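Local coordinates for sugar ABC transporter substrate-binding protein, BlMnBP1 (Bifidobacterium animalis subsp. lactis ATCC 27673, PDB 6I5R) that probably delivers manno-oligosaccharides to an ABC importer in a bifidobacterium, and is captured here with mannobiose in its binding cleft, at residues T192-D197 and I414-A419; W198-W203 and K245-A250; E258-T263 and A418-R423. All blocks are in the same frame, centred on the assembly; numbering follows the deposited sequence.

Contact 2 is the buried member of the three, contact 1 is partly buried, and contact 3 lies at the surface. Helix 409-420 serves both contact 1 and contact 3, which share Ala418 and Ala419, while contact 2 joins helix 197-201 and the 3-10 turn after it to helix 239-252. The chemistry follows the depth. An aromatic ring face is covered by aliphatic carbon in contact 2, a phenyl ring lies obliquely on two valines in contact 1, and a tyrosine gives one ring carbon and its hydroxyl to contact 3. Polar chemistry lies beside the packing: zinc-bound carboxylates next to contact 1 and an Asx turn in contact 3.

Contact 1. Residues T192-D197 and I414-A419; sequences TNFVED and IVVDAA. With ZN (zinc ion), chain G; ZN (zinc ion), chain L.
Thr192 OG1 has two partners, the backbone N of Phe194, which donates to it over 3.1 Å, and the carboxylate of Glu257. The first bond closes an ST turn, bent at the hydrogen to 137°, and a type I turn from Asn193 to Glu196 overlaps it. The loop is thus tightly folded where the side chain of Phe194 turns toward helix 409-420. With CG anti to the backbone N (chi1 173°), the phenyl ring is carried away from the turn and onto two consecutive valines. CD2 of Phe194 comes to 3.7 Å from CG1 of Val415. CE2 of Phe194 lies 4.1 Å from CG2 of Val416. Both valines meet the ring at a slant. With an alanine here, Val415 and Val416 would probably lose their partner on the loop, opening a gap beside Met200, which also touches the ring. The backbone adds a polar tie, since Phe194 O accepts from Gln412 of the same helix.

Where the turn ends and helix 197-201 begins, Glu196 and Asp197 follow one another. Glu196 OE1 binds one zinc ion at 2.2 Å and also accepts from the indole N-H of Trp198, so it probably helps to position Trp198, which lines the glycan pocket. Asp197 OD1 binds a second zinc ion at 2.1 Å, and its OD2 pairs with Lys409. The ring thus packs on the valines while Gln412 and Lys409 add polar ties to the same helix, and the metals and Lys409 probably offset the carboxylate charge.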
loop_
_atom_site.group_PDB
_atom_site.type_symbol
_atom_site.label_atom_id
_atom_site.label_comp_id
_atom_site.label_asym_id
_atom_site.label_seq_id
_atom_site.Cartn_x
_atom_site.Cartn_y
_atom_site.Cartn_z
ATOM N N THR A 192 2.592 12.001 12.035
ATOM C CA THR A 192 2.589 12.054 10.591
ATOM C C THR A 192 3.614 11.129 9.954
ATOM O O THR A 192 3.425 10.766 8.803
ATOM C CB THR A 192 2.896 13.459 10.059
ATOM O OG1 THR A 192 4.215 13.835 10.486
ATOM C CG2 THR A 192 1.894 14.463 10.524
ATOM N N ASN A 193 4.684 10.763 10.669
ATOM C CA ASN A 193 5.840 10.087 10.070
ATOM C C ASN A 193 6.281 10.822 8.810
ATOM O O ASN A 193 6.640 10.218 7.801
ATOM C CB ASN A 193 5.548 8.618 9.780
ATOM C CG ASN A 193 5.901 7.722 10.961
ATOM O OD1 ASN A 193 7.029 7.750 11.432
ATOM N ND2 ASN A 193 4.925 6.958 11.459
ATOM N N PHE A 194 6.283 12.147 8.909
ATOM C CA PHE A 194 6.699 13.018 7.819
ATOM C C PHE A 194 7.995 12.540 7.170
ATOM O O PHE A 194 8.146 12.608 5.949
ATOM C CB PHE A 194 6.851 14.445 8.387
ATOM C CG PHE A 194 7.426 15.441 7.438
ATOM C CD1 PHE A 194 8.812 15.593 7.320
ATOM C CD2 PHE A 194 6.602 16.269 6.697
ATOM C CE1 PHE A 194 9.342 16.528 6.453
ATOM C CE2 PHE A 194 7.135 17.204 5.830
ATOM C CZ PHE A 194 8.520 17.326 5.715
ATOM N N VAL A 195 8.937 12.031 7.966
ATOM C CA VAL A 195 10.270 11.814 7.412
ATOM C C VAL A 195 10.273 10.645 6.428
ATOM O O VAL A 195 11.110 10.600 5.524
ATOM C CB VAL A 195 11.313 11.611 8.532
ATOM C CG1 VAL A 195 12.590 10.897 8.030
ATOM C CG2 VAL A 195 11.686 12.955 9.149
ATOM N N GLU A 196 9.367 9.688 6.586
ATOM C CA GLU A 196 9.275 8.557 5.667
ATOM C C GLU A 196 8.445 8.970 4.454
ATOM O O GLU A 196 7.233 9.200 4.554
ATOM C CB GLU A 196 8.661 7.345 6.356
ATOM C CG GLU A 196 9.427 6.810 7.531
ATOM C CD GLU A 196 10.826 6.311 7.180
ATOM O OE1 GLU A 196 11.003 5.532 6.220
ATOM O OE2 GLU A 196 11.762 6.699 7.892
ATOM N N ASP A 197 9.083 9.054 3.300
ATOM C CA ASP A 197 8.353 9.410 2.098
ATOM C C ASP A 197 7.152 8.491 1.879
ATOM O O ASP A 197 6.071 8.957 1.490
ATOM C CB ASP A 197 9.287 9.391 0.880
ATOM C CG ASP A 197 10.206 10.590 0.857
ATOM O OD1 ASP A 197 10.557 11.059 1.954
ATOM O OD2 ASP A 197 10.532 11.091 -0.251
ATOM N N ILE A 414 2.067 19.514 1.967
ATOM C CA ILE A 414 0.858 19.802 2.733
ATOM C C ILE A 414 1.218 20.068 4.192
ATOM O O ILE A 414 0.763 21.045 4.799
ATOM C CB ILE A 414 -0.163 18.657 2.614
ATOM C CG1 ILE A 414 -0.654 18.525 1.176
ATOM C CG2 ILE A 414 -1.347 18.925 3.541
ATOM C CD1 ILE A 414 -1.581 17.361 0.916
ATOM N N VAL A 415 2.019 19.183 4.778
ATOM C CA VAL A 415 2.408 19.337 6.180
ATOM C C VAL A 415 3.164 20.641 6.374
ATOM O O VAL A 415 2.931 21.387 7.331
ATOM C CB VAL A 415 3.254 18.132 6.635
ATOM C CG1 VAL A 415 3.828 18.348 8.055
ATOM C CG2 VAL A 415 2.449 16.852 6.565
ATOM N N VAL A 416 4.107 20.918 5.481
ATOM C CA VAL A 416 4.914 22.125 5.603
ATOM C C VAL A 416 4.020 23.351 5.515
ATOM O O VAL A 416 4.151 24.292 6.300
ATOM C CB VAL A 416 6.001 22.173 4.510
ATOM C CG1 VAL A 416 6.631 23.520 4.501
ATOM C CG2 VAL A 416 7.054 21.117 4.711
ATOM N N ASP A 417 3.123 23.371 4.517
ATOM C CA ASP A 417 2.305 24.556 4.263
ATOM C C ASP A 417 1.322 24.776 5.398
ATOM O O ASP A 417 1.094 25.920 5.830
ATOM C CB ASP A 417 1.562 24.428 2.917
ATOM C CG ASP A 417 2.479 24.517 1.730
ATOM O OD1 ASP A 417 3.693 24.634 1.948
ATOM O OD2 ASP A 417 2.003 24.428 0.583
ATOM N N ALA A 418 0.773 23.683 5.934
ATOM C CA ALA A 418 -0.188 23.792 7.013
ATOM C C ALA A 418 0.490 24.238 8.301
ATOM O O ALA A 418 -0.070 25.053 9.043
ATOM C CB ALA A 418 -0.906 22.456 7.192
ATOM N N ALA A 419 1.712 23.754 8.552
ATOM C CA ALA A 419 2.418 24.118 9.777
ATOM C C ALA A 419 2.914 25.556 9.739
ATOM O O ALA A 419 2.948 26.229 10.779
ATOM C CB ALA A 419 3.590 23.185 10.000
HETATM ZN ZN ZN G . 12.381 12.153 2.167
HETATM ZN ZN ZN L . 12.925 5.258 5.148
HETATM O O HOH W 1 11.875 12.574 4.117
HETATM O O HOH W 2 14.079 7.040 6.512
HETATM O O HOH W 3 11.536 13.838 1.237
HETATM O O HOH W 4 13.210 3.681 5.655
HETATM O O HOH W 5 12.086 4.631 3.683
#

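Contact 2. Residues W198-W203 and K245-A250; sequences WAMGAW and KTLYDA. With BMA (beta-D-mannopyranose), chain B; BMA (beta-D-mannopyranose), chain C.
The short helix 197-201 belongs to the mannobiose pocket through Trp198, and behind the pocket Met200 and the following Trp203 rest on Thr246 and Leu247 of helix 239-252. The central piece is a CH-pi contact: CB of Leu247 sits 3.6 Å from the centroid of the six-membered ring of Trp203, only 11° off the ring normal. Farther along the leucine, CD1 reaches 3.7 Å from CZ2 of Trp203. Thr246 comes to the ring edge instead, its CG2 4.0 Å from CZ3 of Trp203; its OG1 is bonded to the carbonyl of Ala242 while the methyl branch lies at the indole edge. The folded chain of Met200 runs across Leu247, with CE 4.1 Å from CD2 of Leu247.

On the pocket side, one face of Trp198 carries a mannose unit, whose C2 stands 3.6 Å from CD2 of Trp198, a platform familiar from carbohydrate-binding proteins. Ala199 CB covers part of the other face. Around the Trp203-Leu247 packing, helix 409-420 adds Ile411 against Leu247 and Val415 against Met200, helix 171-184 brings Pro171 and Phe174 to Thr246, and Phe305, just past strand 300-304, touches both Trp203 and Thr246.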
loop_
_atom_site.group_PDB
_atom_site.type_symbol
_atom_site.label_atom_id
_atom_site.label_comp_id
_atom_site.label_asym_id
_atom_site.label_seq_id
_atom_site.Cartn_x
_atom_site.Cartn_y
_atom_site.Cartn_z
ATOM N N TRP A 198 7.324 7.182 2.119
ATOM C CA TRP A 198 6.259 6.242 1.813
ATOM C C TRP A 198 5.101 6.440 2.789
ATOM O O TRP A 198 3.946 6.217 2.424
ATOM C CB TRP A 198 6.758 4.800 1.869
ATOM C CG TRP A 198 7.348 4.462 3.172
ATOM C CD1 TRP A 198 8.667 4.493 3.502
ATOM C CD2 TRP A 198 6.643 4.066 4.356
ATOM N NE1 TRP A 198 8.820 4.138 4.819
ATOM C CE2 TRP A 198 7.589 3.889 5.366
ATOM C CE3 TRP A 198 5.294 3.860 4.657
ATOM C CZ2 TRP A 198 7.236 3.494 6.657
ATOM C CZ3 TRP A 198 4.954 3.477 5.924
ATOM C CH2 TRP A 198 5.917 3.307 6.913
ATOM N N ALA A 199 5.392 6.882 4.017
ATOM C CA ALA A 199 4.303 7.091 4.966
ATOM C C ALA A 199 3.462 8.312 4.577
ATOM O O ALA A 199 2.243 8.344 4.794
ATOM C CB ALA A 199 4.854 7.257 6.377
ATOM N N MET A 200 4.135 9.329 4.004
ATOM C CA MET A 200 3.381 10.477 3.522
ATOM C C MET A 200 2.610 10.149 2.232
ATOM O O MET A 200 1.446 10.553 2.068
ATOM C CB MET A 200 4.301 11.664 3.305
ATOM C CG MET A 200 4.885 12.201 4.602
ATOM S SD MET A 200 3.960 13.639 5.192
ATOM C CE MET A 200 2.576 12.877 6.063
ATOM N N GLY A 201 3.275 9.391 1.346
ATOM C CA GLY A 201 2.617 8.989 0.112
ATOM C C GLY A 201 1.389 8.120 0.340
ATOM O O GLY A 201 0.512 8.045 -0.528
ATOM N N ALA A 202 1.335 7.418 1.477
ATOM C CA ALA A 202 0.201 6.558 1.809
ATOM C C ALA A 202 -1.120 7.310 1.821
ATOM O O ALA A 202 -2.176 6.703 1.601
ATOM C CB ALA A 202 0.448 5.891 3.170
ATOM N N TRP A 203 -1.090 8.629 2.040
ATOM C CA TRP A 203 -2.342 9.367 2.027
ATOM C C TRP A 203 -3.059 9.255 0.686
ATOM O O TRP A 203 -4.287 9.381 0.637
ATOM C CB TRP A 203 -2.083 10.827 2.399
ATOM C CG TRP A 203 -1.876 10.980 3.865
ATOM C CD1 TRP A 203 -0.734 10.721 4.563
ATOM C CD2 TRP A 203 -2.858 11.389 4.824
ATOM N NE1 TRP A 203 -0.939 10.966 5.912
ATOM C CE2 TRP A 203 -2.237 11.375 6.090
ATOM C CE3 TRP A 203 -4.206 11.764 4.734
ATOM C CZ2 TRP A 203 -2.924 11.720 7.260
ATOM C CZ3 TRP A 203 -4.875 12.116 5.894
ATOM C CH2 TRP A 203 -4.236 12.077 7.139
ATOM N N LYS A 245 -7.369 17.434 3.126
ATOM C CA LYS A 245 -7.719 18.417 4.144
ATOM C C LYS A 245 -7.701 17.800 5.539
ATOM O O LYS A 245 -7.484 18.506 6.522
ATOM C CB LYS A 245 -9.094 19.012 3.842
ATOM C CG LYS A 245 -9.590 20.028 4.869
ATOM C CD LYS A 245 -10.901 20.632 4.368
ATOM C CE LYS A 245 -11.207 21.999 5.033
ATOM N NZ LYS A 245 -11.450 21.830 6.493
ATOM N N THR A 246 -7.962 16.505 5.654
ATOM C CA THR A 246 -7.807 15.856 6.952
ATOM C C THR A 246 -6.387 16.014 7.467
ATOM O O THR A 246 -6.164 16.395 8.623
ATOM C CB THR A 246 -8.173 14.380 6.844
ATOM O OG1 THR A 246 -9.576 14.249 6.567
ATOM C CG2 THR A 246 -7.833 13.663 8.144
ATOM N N LEU A 247 -5.403 15.707 6.625
ATOM C CA LEU A 247 -4.017 15.873 7.048
ATOM C C LEU A 247 -3.712 17.343 7.309
ATOM O O LEU A 247 -3.118 17.693 8.333
ATOM C CB LEU A 247 -3.062 15.322 5.996
ATOM C CG LEU A 247 -1.592 15.578 6.277
ATOM C CD1 LEU A 247 -1.121 14.909 7.525
ATOM C CD2 LEU A 247 -0.782 15.062 5.078
ATOM N N TYR A 248 -4.102 18.211 6.371
ATOM C CA TYR A 248 -3.853 19.642 6.515
ATOM C C TYR A 248 -4.401 20.155 7.846
ATOM O O TYR A 248 -3.699 20.820 8.608
ATOM C CB TYR A 248 -4.486 20.425 5.351
ATOM C CG TYR A 248 -4.187 21.909 5.392
ATOM C CD1 TYR A 248 -4.866 22.750 6.262
ATOM C CD2 TYR A 248 -3.201 22.466 4.592
ATOM C CE1 TYR A 248 -4.570 24.080 6.350
ATOM C CE2 TYR A 248 -2.918 23.825 4.644
ATOM C CZ TYR A 248 -3.606 24.625 5.545
ATOM O OH TYR A 248 -3.348 25.972 5.644
ATOM N N ASP A 249 -5.659 19.843 8.131
ATOM C CA ASP A 249 -6.296 20.393 9.327
ATOM C C ASP A 249 -5.659 19.852 10.591
ATOM O O ASP A 249 -5.514 20.577 11.581
ATOM C CB ASP A 249 -7.790 20.057 9.334
ATOM C CG ASP A 249 -8.584 20.918 8.389
ATOM O OD1 ASP A 249 -8.032 21.918 7.876
ATOM O OD2 ASP A 249 -9.757 20.568 8.147
ATOM N N ALA A 250 -5.326 18.565 10.603
ATOM C CA ALA A 250 -4.718 17.978 11.791
ATOM C C ALA A 250 -3.414 18.680 12.139
ATOM O O ALA A 250 -3.109 18.891 13.318
ATOM C CB ALA A 250 -4.470 16.488 11.564
HETATM C C1 BMA B . 6.894 -0.215 4.691
HETATM C C2 BMA B . 6.969 0.651 3.396
HETATM C C3 BMA B . 5.584 0.786 2.845
HETATM C C4 BMA B . 4.871 -0.560 2.774
HETATM C C5 BMA B . 4.878 -1.255 4.137
HETATM C C6 BMA B . 4.243 -2.630 4.072
HETATM O O2 BMA B . 7.692 -0.023 2.369
HETATM O O3 BMA B . 5.563 1.385 1.545
HETATM O O4 BMA B . 3.541 -0.320 2.398
HETATM O O5 BMA B . 6.249 -1.422 4.535
HETATM O O6 BMA B . 5.009 -3.500 3.223
HETATM C C1 BMA C . 10.364 -1.735 8.257
HETATM C C2 BMA C . 8.913 -2.277 8.206
HETATM C C3 BMA C . 8.319 -1.991 6.833
HETATM C C4 BMA C . 8.601 -0.575 6.398
HETATM C C5 BMA C . 10.088 -0.233 6.556
HETATM C C6 BMA C . 10.399 1.170 6.094
HETATM O O1 BMA C . 10.727 -1.911 9.589
HETATM O O2 BMA C . 8.128 -1.510 9.173
HETATM O O3 BMA C . 6.954 -2.232 6.803
HETATM O O4 BMA C . 8.242 -0.401 5.027
HETATM O O5 BMA C . 10.449 -0.403 7.917
HETATM O O6 BMA C . 11.819 1.212 5.906
#

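Contact 3. Residues E258-T263 and A418-R423; sequences EDYSTT and AANRTR
Tyr260 reaches from its loop toward Ala419 and Asn420, and each step of its side chain finds a different neighbour. CG lies between the backbone N and the carbonyl carbon, a torsion (chi1 63°) that points the ring across the helix, toward Ala419 and Asn420. CB of Tyr260 touches CG1 of Val415. CD1 of the ring meets Phe194, the two ring planes at about 50°. CE2 of Tyr260 meets CB of Ala419 at 3.8 Å, obliquely. At the tip, OH of Tyr260 stands 3.6 Å from ND2 of Asn420, with ring and amide planes 86° apart. This is a polar neighbour and not a hydrogen bond; the amide nitrogen bonds to the carbonyl of Val416, one turn back.

Around Tyr260 the loop is shaped by Asp259 OD1, which accepts from Ser261 OG at 2.8 Å and from Ser261 N at 3.0 Å, both reaching it from the same face of the carboxylate. What results is an Asx turn that holds a tyrosine against the last turn of a helix, just before Arg421 leaves helical geometry with positive phi.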
loop_
_atom_site.group_PDB
_atom_site.type_symbol
_atom_site.label_atom_id
_atom_site.label_comp_id
_atom_site.label_asym_id
_atom_site.label_seq_id
_atom_site.Cartn_x
_atom_site.Cartn_y
_atom_site.Cartn_z
ATOM N N GLU A 258 5.146 17.712 17.526
ATOM C CA GLU A 258 5.698 19.058 17.632
ATOM C C GLU A 258 6.586 19.374 16.433
ATOM O O GLU A 258 6.570 20.494 15.902
ATOM C CB GLU A 258 6.492 19.217 18.944
ATOM C CG GLU A 258 7.390 20.482 18.916
ATOM C CD GLU A 258 7.269 21.350 20.199
ATOM O OE1 GLU A 258 6.827 20.837 21.284
ATOM O OE2 GLU A 258 7.641 22.553 20.146
ATOM N N ASP A 259 7.425 18.420 16.049
ATOM C CA ASP A 259 8.415 18.640 15.006
ATOM C C ASP A 259 8.336 17.573 13.934
ATOM O O ASP A 259 8.921 16.506 14.102
ATOM C CB ASP A 259 9.840 18.685 15.564
ATOM C CG ASP A 259 10.855 19.090 14.507
ATOM O OD1 ASP A 259 10.446 19.436 13.385
ATOM O OD2 ASP A 259 12.066 19.075 14.801
ATOM N N TYR A 260 7.662 17.894 12.830
ATOM C CA TYR A 260 7.548 16.939 11.746
ATOM C C TYR A 260 8.892 16.610 11.105
ATOM O O TYR A 260 9.021 15.544 10.525
ATOM C CB TYR A 260 6.566 17.473 10.699
ATOM C CG TYR A 260 6.984 18.754 10.035
ATOM C CD1 TYR A 260 7.980 18.769 9.072
ATOM C CD2 TYR A 260 6.375 19.961 10.356
ATOM C CE1 TYR A 260 8.366 19.932 8.461
ATOM C CE2 TYR A 260 6.776 21.145 9.742
ATOM C CZ TYR A 260 7.774 21.113 8.802
ATOM O OH TYR A 260 8.176 22.273 8.165
ATOM N N SER A 261 9.902 17.469 11.217
ATOM C CA SER A 261 11.134 17.224 10.474
ATOM C C SER A 261 11.987 16.141 11.115
ATOM O O SER A 261 12.957 15.686 10.498
ATOM C CB SER A 261 11.951 18.517 10.341
ATOM O OG SER A 261 12.544 18.851 11.579
ATOM N N THR A 262 11.632 15.685 12.308
ATOM C CA THR A 262 12.437 14.696 12.995
ATOM C C THR A 262 11.604 13.509 13.474
ATOM O O THR A 262 11.985 12.833 14.426
ATOM C CB THR A 262 13.183 15.336 14.171
ATOM O OG1 THR A 262 12.249 15.738 15.175
ATOM C CG2 THR A 262 13.963 16.544 13.737
ATOM N N THR A 263 10.487 13.210 12.812
ATOM C CA THR A 263 9.769 11.995 13.170
ATOM C C THR A 263 10.641 10.767 12.944
ATOM O O THR A 263 11.590 10.775 12.148
ATOM C CB THR A 263 8.486 11.835 12.357
ATOM O OG1 THR A 263 8.777 11.737 10.965
ATOM C CG2 THR A 263 7.562 13.005 12.629
ATOM N N ALA A 418 0.773 23.683 5.934
ATOM C CA ALA A 418 -0.188 23.792 7.013
ATOM C C ALA A 418 0.490 24.238 8.301
ATOM O O ALA A 418 -0.070 25.053 9.043
ATOM C CB ALA A 418 -0.906 22.456 7.192
ATOM N N ALA A 419 1.712 23.754 8.552
ATOM C CA ALA A 419 2.418 24.118 9.777
ATOM C C ALA A 419 2.914 25.556 9.739
ATOM O O ALA A 419 2.948 26.229 10.779
ATOM C CB ALA A 419 3.590 23.185 10.000
ATOM N N ASN A 420 3.326 26.046 8.569
ATOM C CA ASN A 420 3.831 27.413 8.478
ATOM C C ASN A 420 2.795 28.406 7.965
ATOM O O ASN A 420 3.114 29.592 7.819
ATOM C CB ASN A 420 5.099 27.461 7.591
ATOM C CG ASN A 420 6.277 26.704 8.216
ATOM O OD1 ASN A 420 7.030 27.228 9.075
ATOM N ND2 ASN A 420 6.448 25.463 7.783
ATOM N N ARG A 421 1.571 27.953 7.696
ATOM C CA ARG A 421 0.461 28.816 7.269
ATOM C C ARG A 421 0.799 29.583 5.988
ATOM O O ARG A 421 0.402 30.735 5.806
ATOM C CB ARG A 421 0.045 29.781 8.393
ATOM C CG ARG A 421 -0.430 29.099 9.689
ATOM C CD ARG A 421 -0.738 30.061 10.863
ATOM N NE ARG A 421 0.417 30.218 11.744
ATOM C CZ ARG A 421 0.658 29.496 12.842
ATOM N NH1 ARG A 421 -0.184 28.547 13.275
ATOM N NH2 ARG A 421 1.756 29.748 13.523
ATOM N N THR A 422 1.532 28.948 5.085
ATOM C CA THR A 422 1.906 29.618 3.843
ATOM C C THR A 422 0.777 29.578 2.827
ATOM O O THR A 422 0.664 30.477 1.988
ATOM C CB THR A 422 3.167 28.982 3.256
ATOM O OG1 THR A 422 2.926 27.609 2.959
ATOM C CG2 THR A 422 4.305 29.097 4.223
ATOM N N ARG A 423 -0.057 28.547 2.893
ATOM C CA ARG A 423 -1.093 28.293 1.909
ATOM C C ARG A 423 -2.236 27.586 2.603
ATOM O O ARG A 423 -2.005 26.821 3.541
ATOM C CB ARG A 423 -0.647 27.379 0.764
ATOM C CG ARG A 423 0.256 28.007 -0.255
ATOM C CD ARG A 423 0.239 27.229 -1.566
ATOM N NE ARG A 423 0.966 25.963 -1.509
ATOM C CZ ARG A 423 1.065 25.150 -2.554
ATOM N NH1 ARG A 423 0.477 25.482 -3.686
ATOM N NH2 ARG A 423 1.734 24.011 -2.468
#